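PDB 6LB7: calcium uptake protein 2, mitochondrial from Homo sapiens, which probably senses calcium through EF-hand motifs and helps to regulate calcium uptake by the mitochondrial calcium uniporter. Local coordinates for residues S36-Q41 against Q188-L193; S70-D75 against Q159-G164. One frame throughout, in Å; residues are numbered along the deposited sequence.

Both contacts use helix 173-196 or lie against it. Contact 1 is the more central, about 8 Å between its centre and that of the chain, and three of its four touching residues are buried. Contact 2 lies about 17 Å out, with one of its two touching residues buried. The chemistry differs accordingly: methionine packing with a water bridge and a doubly paired glutamate in 36-41 against 188-193, a single aromatic-arginine approach in 70-75 against 159-164. Contact 2 is nested in sequence inside contact 1, and the two meet where R74 NH2 forms a salt bridge with E189 OE1 at 3.0 Å.

Contact 1. Residues S36-Q41 against Q188-L193; sequences SVMFEQ and QEMEFL
M38 and E191 mark the closest backbone approach of 36-41 and 188-193, with 6.8 Å between M38 CA and E191 CA. Helix 30-38 ends here, since F39 is the first residue to leave helical geometry, whereas 188-193 is helical throughout. The pair buries 181 Å², and M38 contributes nearly half of it. Its CG stands anti to the carbonyl carbon (chi1 -68°), which sends the chain out toward the partner helix, and a bend at chi3 (-64°) turns the methyl across M190. The two methionines cross at about a right angle: M38 SD meets M190 CG at 3.6 Å, and the methyls M38 CE and M190 CE lie 3.8 Å apart. On its other partner, M38 runs alongside the extended E191 chain in the opposite sense, with M38 CG and E191 CG 3.7 Å apart. M38 CB also sits 4.0 Å above the plane of the F39 ring, over its centre. Cutting this side chain back to an alanine is likely to open a gap where sulfur and methyl lay on M190 CG and where CG and sulfur lay on E191 CG. The polar join is indirect: one water donates to M38 O (2.9 Å from the water oxygen) and also to E191 OE2 (2.9 Å). That carboxylate is buried yet well supplied, as OE2 forms salt bridges with R318 and R321 while OE1 accepts from W210 NE1; the two arginines would probably keep it ionised. R321 NH2 also bonds to V37 O, so one guanidinium serves both segments. In the fold, the contact joins the end of helix 30-38 to the C-terminal third of helix 173-196. V37 packs on L91 and L94 of helix 84-94, R318 arrives from helix 308-320, and helix 239-249 lies against Q188 and F192.

Contact 2. Residues S70-D75 against Q159-G164; sequences STFFRD and QMRFFG
F72 brings CE1, CD1 and CZ of its ring against the bent arm of R161, and this pair makes the whole contact, burying 94 Å². The backbones stay well apart, 10.2 Å from F72 CA to R161 CA, so the gap is spanned by side chains. F72 reaches across because CG is anti to the backbone N (chi1 178°). R161 bends at both chi2 and chi3 and runs past the ring in the opposite sense. The nearest atoms are F72 CE1 and R161 NE, 3.8 Å apart, while F72 CZ lies 4.2 Å from R161 CB. CE1 meets the guanidinium at its edge, near its plane, but NE approaches the ring obliquely. Ring and guanidinium planes are turned 64° apart, which rules out a flat stack. R161 CZ is 5.1 Å from the F72 ring centroid and 27° off the ring normal, a long cation-pi geometry that offers at most a weak attraction. Within its own segment F72 also touches F73, its CD2 lying 3.8 Å above that ring, offset toward the rim. The start of helix 72-76 is tied down by neighbours: R74 NH2 donates to S70 O at 2.8 Å within the guanidinium plane, and T71 OG1 donates to D75 OD1 at 2.7 Å from above the carboxylate plane. E186 of helix 173-196 accepts from F73 N and pairs with R74 NE. F179 of that helix stacks edge-to-face with F72 and with F162, and it also touches R161, so it backs both segments. Helix 157-163 in turn packs F163 and Q159 on K118 of helix 118-129, and leads to strand 171-172, which pairs antiparallel with strand 115-116, where M115 binds calcium; this is consistent with paired EF-hand units.

Contact 1. Residues S36-Q41 against Q188-L193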
loop_
_atom_site.group_PDB
_atom_site.type_symbol
_atom_site.label_atom_id
_atom_site.label_comp_id
_atom_site.label_asym_id
_atom_site.label_seq_id
_atom_site.Cartn_x
_atom_site.Cartn_y
_atom_site.Cartn_z
ATOM N N SER B 36 1.937 -25.657 -11.021
ATOM C CA SER B 36 0.862 -24.672 -11.009
ATOM C C SER B 36 1.399 -23.242 -10.987
ATOM O O SER B 36 0.705 -22.310 -11.412
ATOM C CB SER B 36 -0.056 -24.921 -9.810
ATOM O OG SER B 36 0.456 -24.328 -8.627
ATOM N N VAL B 37 2.625 -23.045 -10.520
ATOM C CA VAL B 37 3.195 -21.706 -10.501
ATOM C C VAL B 37 3.787 -21.347 -11.864
ATOM O O VAL B 37 3.696 -20.203 -12.317
ATOM C CB VAL B 37 4.237 -21.624 -9.367
ATOM C CG1 VAL B 37 5.114 -20.404 -9.521
ATOM C CG2 VAL B 37 3.533 -21.627 -8.002
ATOM N N MET B 38 4.394 -22.310 -12.539
ATOM C CA MET B 38 5.074 -22.017 -13.790
ATOM C C MET B 38 4.124 -22.026 -14.975
ATOM O O MET B 38 4.313 -21.250 -15.913
ATOM C CB MET B 38 6.199 -23.026 -14.024
ATOM C CG MET B 38 7.353 -22.878 -13.026
ATOM S SD MET B 38 8.819 -23.671 -13.681
ATOM C CE MET B 38 8.260 -25.374 -13.751
ATOM N N PHE B 39 3.109 -22.896 -14.955
ATOM C CA PHE B 39 2.269 -23.170 -16.116
ATOM C C PHE B 39 0.818 -22.797 -15.853
ATOM O O PHE B 39 0.336 -22.870 -14.724
ATOM C CB PHE B 39 2.334 -24.650 -16.518
ATOM C CG PHE B 39 3.739 -25.173 -16.671
ATOM C CD1 PHE B 39 4.559 -24.705 -17.689
ATOM C CD2 PHE B 39 4.236 -26.135 -15.817
ATOM C CE1 PHE B 39 5.853 -25.179 -17.830
ATOM C CE2 PHE B 39 5.534 -26.608 -15.953
ATOM C CZ PHE B 39 6.341 -26.134 -16.958
ATOM N N GLU B 40 0.095 -22.497 -16.923
ATOM C CA GLU B 40 -1.351 -22.242 -16.773
ATOM C C GLU B 40 -2.025 -23.601 -16.826
ATOM O O GLU B 40 -2.903 -23.802 -16.037
ATOM C CB GLU B 40 -1.878 -21.353 -17.880
ATOM C CG GLU B 40 -1.120 -20.073 -17.979
ATOM C CD GLU B 40 -1.876 -19.063 -18.803
ATOM O OE1 GLU B 40 -2.941 -18.658 -18.348
ATOM O OE2 GLU B 40 -1.387 -18.708 -19.888
ATOM N N GLN B 41 -1.523 -24.505 -17.666
ATOM C CA GLN B 41 -2.121 -25.852 -17.798
ATOM C C GLN B 41 -1.062 -26.949 -17.800
ATOM O O GLN B 41 0.036 -26.719 -18.263
ATOM C CB GLN B 41 -2.916 -25.973 -19.093
ATOM C CG GLN B 41 -4.287 -25.343 -19.001
ATOM C CD GLN B 41 -5.310 -26.114 -19.790
ATOM O OE1 GLN B 41 -5.002 -27.111 -20.433
ATOM N NE2 GLN B 41 -6.536 -25.619 -19.766
ATOM N N GLN B 188 12.559 -18.878 -9.152
ATOM C CA GLN B 188 13.330 -18.232 -10.207
ATOM C C GLN B 188 14.333 -19.201 -10.825
ATOM O O GLN B 188 14.488 -19.262 -12.051
ATOM C CB GLN B 188 14.052 -16.982 -9.672
ATOM C CG GLN B 188 13.156 -15.878 -9.065
ATOM C CD GLN B 188 13.855 -15.068 -7.976
ATOM O OE1 GLN B 188 14.951 -15.296 -7.652
ATOM N NE2 GLN B 188 13.211 -14.119 -7.421
ATOM N N GLU B 189 14.980 -20.084 -10.062
ATOM C CA GLU B 189 15.928 -20.997 -10.694
ATOM C C GLU B 189 15.211 -21.988 -11.594
ATOM O O GLU B 189 15.710 -22.350 -12.666
ATOM C CB GLU B 189 16.750 -21.733 -9.624
ATOM C CG GLU B 189 17.751 -20.821 -8.910
ATOM C CD GLU B 189 18.524 -21.510 -7.806
ATOM O OE1 GLU B 189 18.253 -22.686 -7.510
ATOM O OE2 GLU B 189 19.406 -20.847 -7.231
ATOM N N MET B 190 14.036 -22.442 -11.181
ATOM C CA MET B 190 13.326 -23.413 -12.003
ATOM C C MET B 190 12.818 -22.777 -13.291
ATOM O O MET B 190 12.948 -23.357 -14.375
ATOM C CB MET B 190 12.189 -24.008 -11.196
ATOM C CG MET B 190 11.505 -25.132 -11.870
ATOM S SD MET B 190 10.472 -25.965 -10.658
ATOM C CE MET B 190 10.310 -27.545 -11.466
ATOM N N GLU B 191 12.239 -21.576 -13.195
ATOM C CA GLU B 191 11.801 -20.879 -14.400
ATOM C C GLU B 191 12.983 -20.523 -15.296
ATOM O O GLU B 191 12.885 -20.608 -16.521
ATOM C CB GLU B 191 11.005 -19.626 -14.029
ATOM C CG GLU B 191 9.651 -19.977 -13.415
ATOM C CD GLU B 191 8.723 -18.789 -13.295
ATOM O OE1 GLU B 191 9.208 -17.653 -13.055
ATOM O OE2 GLU B 191 7.500 -18.993 -13.462
ATOM N N PHE B 192 14.112 -20.137 -14.712
ATOM C CA PHE B 192 15.277 -19.842 -15.538
ATOM C C PHE B 192 15.622 -21.016 -16.446
ATOM O O PHE B 192 15.783 -20.851 -17.652
ATOM C CB PHE B 192 16.480 -19.505 -14.673
ATOM C CG PHE B 192 17.709 -19.159 -15.477
ATOM C CD1 PHE B 192 18.652 -20.132 -15.792
ATOM C CD2 PHE B 192 17.905 -17.860 -15.933
ATOM C CE1 PHE B 192 19.780 -19.808 -16.540
ATOM C CE2 PHE B 192 19.025 -17.529 -16.663
ATOM C CZ PHE B 192 19.966 -18.501 -16.971
ATOM N N LEU B 193 15.757 -22.220 -15.877
ATOM C CA LEU B 193 16.130 -23.360 -16.710
ATOM C C LEU B 193 14.999 -23.793 -17.629
ATOM O O LEU B 193 15.255 -24.277 -18.738
ATOM C CB LEU B 193 16.583 -24.518 -15.841
ATOM C CG LEU B 193 18.026 -24.250 -15.406
ATOM C CD1 LEU B 193 18.396 -25.144 -14.231
ATOM C CD2 LEU B 193 18.987 -24.429 -16.598
HETATM O O HOH W 1 6.389 -19.192 -16.179
#

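Contact 2. Residues S70-D75 against Q159-G164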
loop_
_atom_site.group_PDB
_atom_site.type_symbol
_atom_site.label_atom_id
_atom_site.label_comp_id
_atom_site.label_asym_id
_atom_site.label_seq_id
_atom_site.Cartn_x
_atom_site.Cartn_y
_atom_site.Cartn_z
ATOM N N SER B 70 17.313 -23.760 -1.440
ATOM C CA SER B 70 16.485 -23.434 -2.592
ATOM C C SER B 70 16.128 -24.639 -3.464
ATOM O O SER B 70 15.633 -24.443 -4.574
ATOM C CB SER B 70 17.183 -22.377 -3.447
ATOM O OG SER B 70 18.415 -22.864 -3.934
ATOM N N THR B 71 16.353 -25.875 -3.018
ATOM C CA THR B 71 15.876 -27.028 -3.768
ATOM C C THR B 71 14.868 -27.841 -2.980
ATOM O O THR B 71 14.561 -28.974 -3.376
ATOM C CB THR B 71 17.028 -27.930 -4.205
ATOM O OG1 THR B 71 17.641 -28.519 -3.043
ATOM C CG2 THR B 71 18.052 -27.114 -4.992
ATOM N N PHE B 72 14.315 -27.274 -1.907
ATOM C CA PHE B 72 13.384 -27.999 -1.048
ATOM C C PHE B 72 12.216 -28.600 -1.831
ATOM O O PHE B 72 11.884 -29.774 -1.657
ATOM C CB PHE B 72 12.868 -27.051 0.046
ATOM C CG PHE B 72 11.854 -27.667 0.979
ATOM C CD1 PHE B 72 12.255 -28.542 1.984
ATOM C CD2 PHE B 72 10.502 -27.353 0.867
ATOM C CE1 PHE B 72 11.330 -29.097 2.855
ATOM C CE2 PHE B 72 9.579 -27.909 1.738
ATOM C CZ PHE B 72 9.997 -28.773 2.740
ATOM N N PHE B 73 11.536 -27.796 -2.661
ATOM C CA PHE B 73 10.370 -28.361 -3.350
ATOM C C PHE B 73 10.800 -29.313 -4.467
ATOM O O PHE B 73 10.174 -30.358 -4.663
ATOM C CB PHE B 73 9.444 -27.252 -3.887
ATOM C CG PHE B 73 8.738 -26.472 -2.796
ATOM C CD1 PHE B 73 7.490 -26.868 -2.324
ATOM C CD2 PHE B 73 9.352 -25.375 -2.203
ATOM C CE1 PHE B 73 6.860 -26.169 -1.292
ATOM C CE2 PHE B 73 8.731 -24.669 -1.178
ATOM C CZ PHE B 73 7.484 -25.065 -0.716
ATOM N N ARG B 74 11.865 -28.967 -5.209
ATOM C CA ARG B 74 12.330 -29.844 -6.295
ATOM C C ARG B 74 12.868 -31.164 -5.763
ATOM O O ARG B 74 12.686 -32.198 -6.406
ATOM C CB ARG B 74 13.406 -29.140 -7.147
ATOM C CG ARG B 74 12.806 -28.144 -8.164
ATOM C CD ARG B 74 13.875 -27.245 -8.847
ATOM N NE ARG B 74 14.554 -26.347 -7.908
ATOM C CZ ARG B 74 15.581 -25.569 -8.222
ATOM N NH1 ARG B 74 16.050 -25.560 -9.469
ATOM N NH2 ARG B 74 16.143 -24.794 -7.297
ATOM N N ASP B 75 13.524 -31.160 -4.591
ATOM C CA ASP B 75 13.980 -32.419 -4.002
ATOM C C ASP B 75 12.808 -33.315 -3.610
ATOM O O ASP B 75 12.841 -34.525 -3.855
ATOM C CB ASP B 75 14.875 -32.152 -2.793
ATOM C CG ASP B 75 16.181 -31.504 -3.175
ATOM O OD1 ASP B 75 16.844 -30.939 -2.293
ATOM O OD2 ASP B 75 16.536 -31.516 -4.374
ATOM N N GLN B 159 3.661 -28.213 7.593
ATOM C CA GLN B 159 3.512 -28.346 9.040
ATOM C C GLN B 159 4.628 -29.213 9.625
ATOM O O GLN B 159 5.131 -28.932 10.716
ATOM C CB GLN B 159 2.133 -28.905 9.377
ATOM C CG GLN B 159 1.008 -27.968 9.014
ATOM C CD GLN B 159 -0.327 -28.484 9.469
ATOM O OE1 GLN B 159 -0.838 -28.068 10.505
ATOM N NE2 GLN B 159 -0.902 -29.406 8.705
ATOM N N MET B 160 5.052 -30.247 8.891
ATOM C CA MET B 160 6.215 -31.040 9.295
ATOM C C MET B 160 7.481 -30.196 9.345
ATOM O O MET B 160 8.217 -30.216 10.339
ATOM C CB MET B 160 6.431 -32.193 8.318
ATOM C CG MET B 160 5.316 -33.192 8.259
ATOM S SD MET B 160 5.441 -34.279 9.676
ATOM C CE MET B 160 7.221 -34.378 9.859
ATOM N N ARG B 161 7.774 -29.498 8.246
ATOM C CA ARG B 161 8.991 -28.701 8.158
ATOM C C ARG B 161 9.038 -27.637 9.249
ATOM O O ARG B 161 10.091 -27.393 9.850
ATOM C CB ARG B 161 9.066 -28.071 6.769
ATOM C CG ARG B 161 9.988 -26.922 6.594
ATOM C CD ARG B 161 11.412 -27.282 6.676
ATOM N NE ARG B 161 12.122 -26.747 5.701
ATOM C CZ ARG B 161 12.992 -25.947 5.876
ATOM N NH1 ARG B 161 13.261 -25.572 6.993
ATOM N NH2 ARG B 161 13.586 -25.508 4.932
ATOM N N PHE B 162 7.898 -27.020 9.554
ATOM C CA PHE B 162 7.866 -25.901 10.488
ATOM C C PHE B 162 7.718 -26.358 11.934
ATOM O O PHE B 162 8.341 -25.776 12.829
ATOM C CB PHE B 162 6.720 -24.936 10.132
ATOM C CG PHE B 162 6.906 -24.217 8.801
ATOM C CD1 PHE B 162 8.176 -24.034 8.262
ATOM C CD2 PHE B 162 5.808 -23.724 8.098
ATOM C CE1 PHE B 162 8.353 -23.385 7.039
ATOM C CE2 PHE B 162 5.977 -23.064 6.870
ATOM C CZ PHE B 162 7.252 -22.896 6.339
ATOM N N PHE B 163 6.912 -27.392 12.191
ATOM C CA PHE B 163 6.517 -27.710 13.558
ATOM C C PHE B 163 6.741 -29.156 14.009
ATOM O O PHE B 163 6.409 -29.473 15.153
ATOM C CB PHE B 163 5.037 -27.352 13.763
ATOM C CG PHE B 163 4.646 -26.030 13.151
ATOM C CD1 PHE B 163 3.693 -25.966 12.147
ATOM C CD2 PHE B 163 5.256 -24.854 13.560
ATOM C CE1 PHE B 163 3.338 -24.738 11.579
ATOM C CE2 PHE B 163 4.915 -23.626 12.983
ATOM C CZ PHE B 163 3.956 -23.573 11.993
ATOM N N GLY B 164 7.293 -30.036 13.176
ATOM C CA GLY B 164 7.374 -31.445 13.534
ATOM C C GLY B 164 5.997 -32.094 13.544
ATOM O O GLY B 164 4.971 -31.455 13.319
#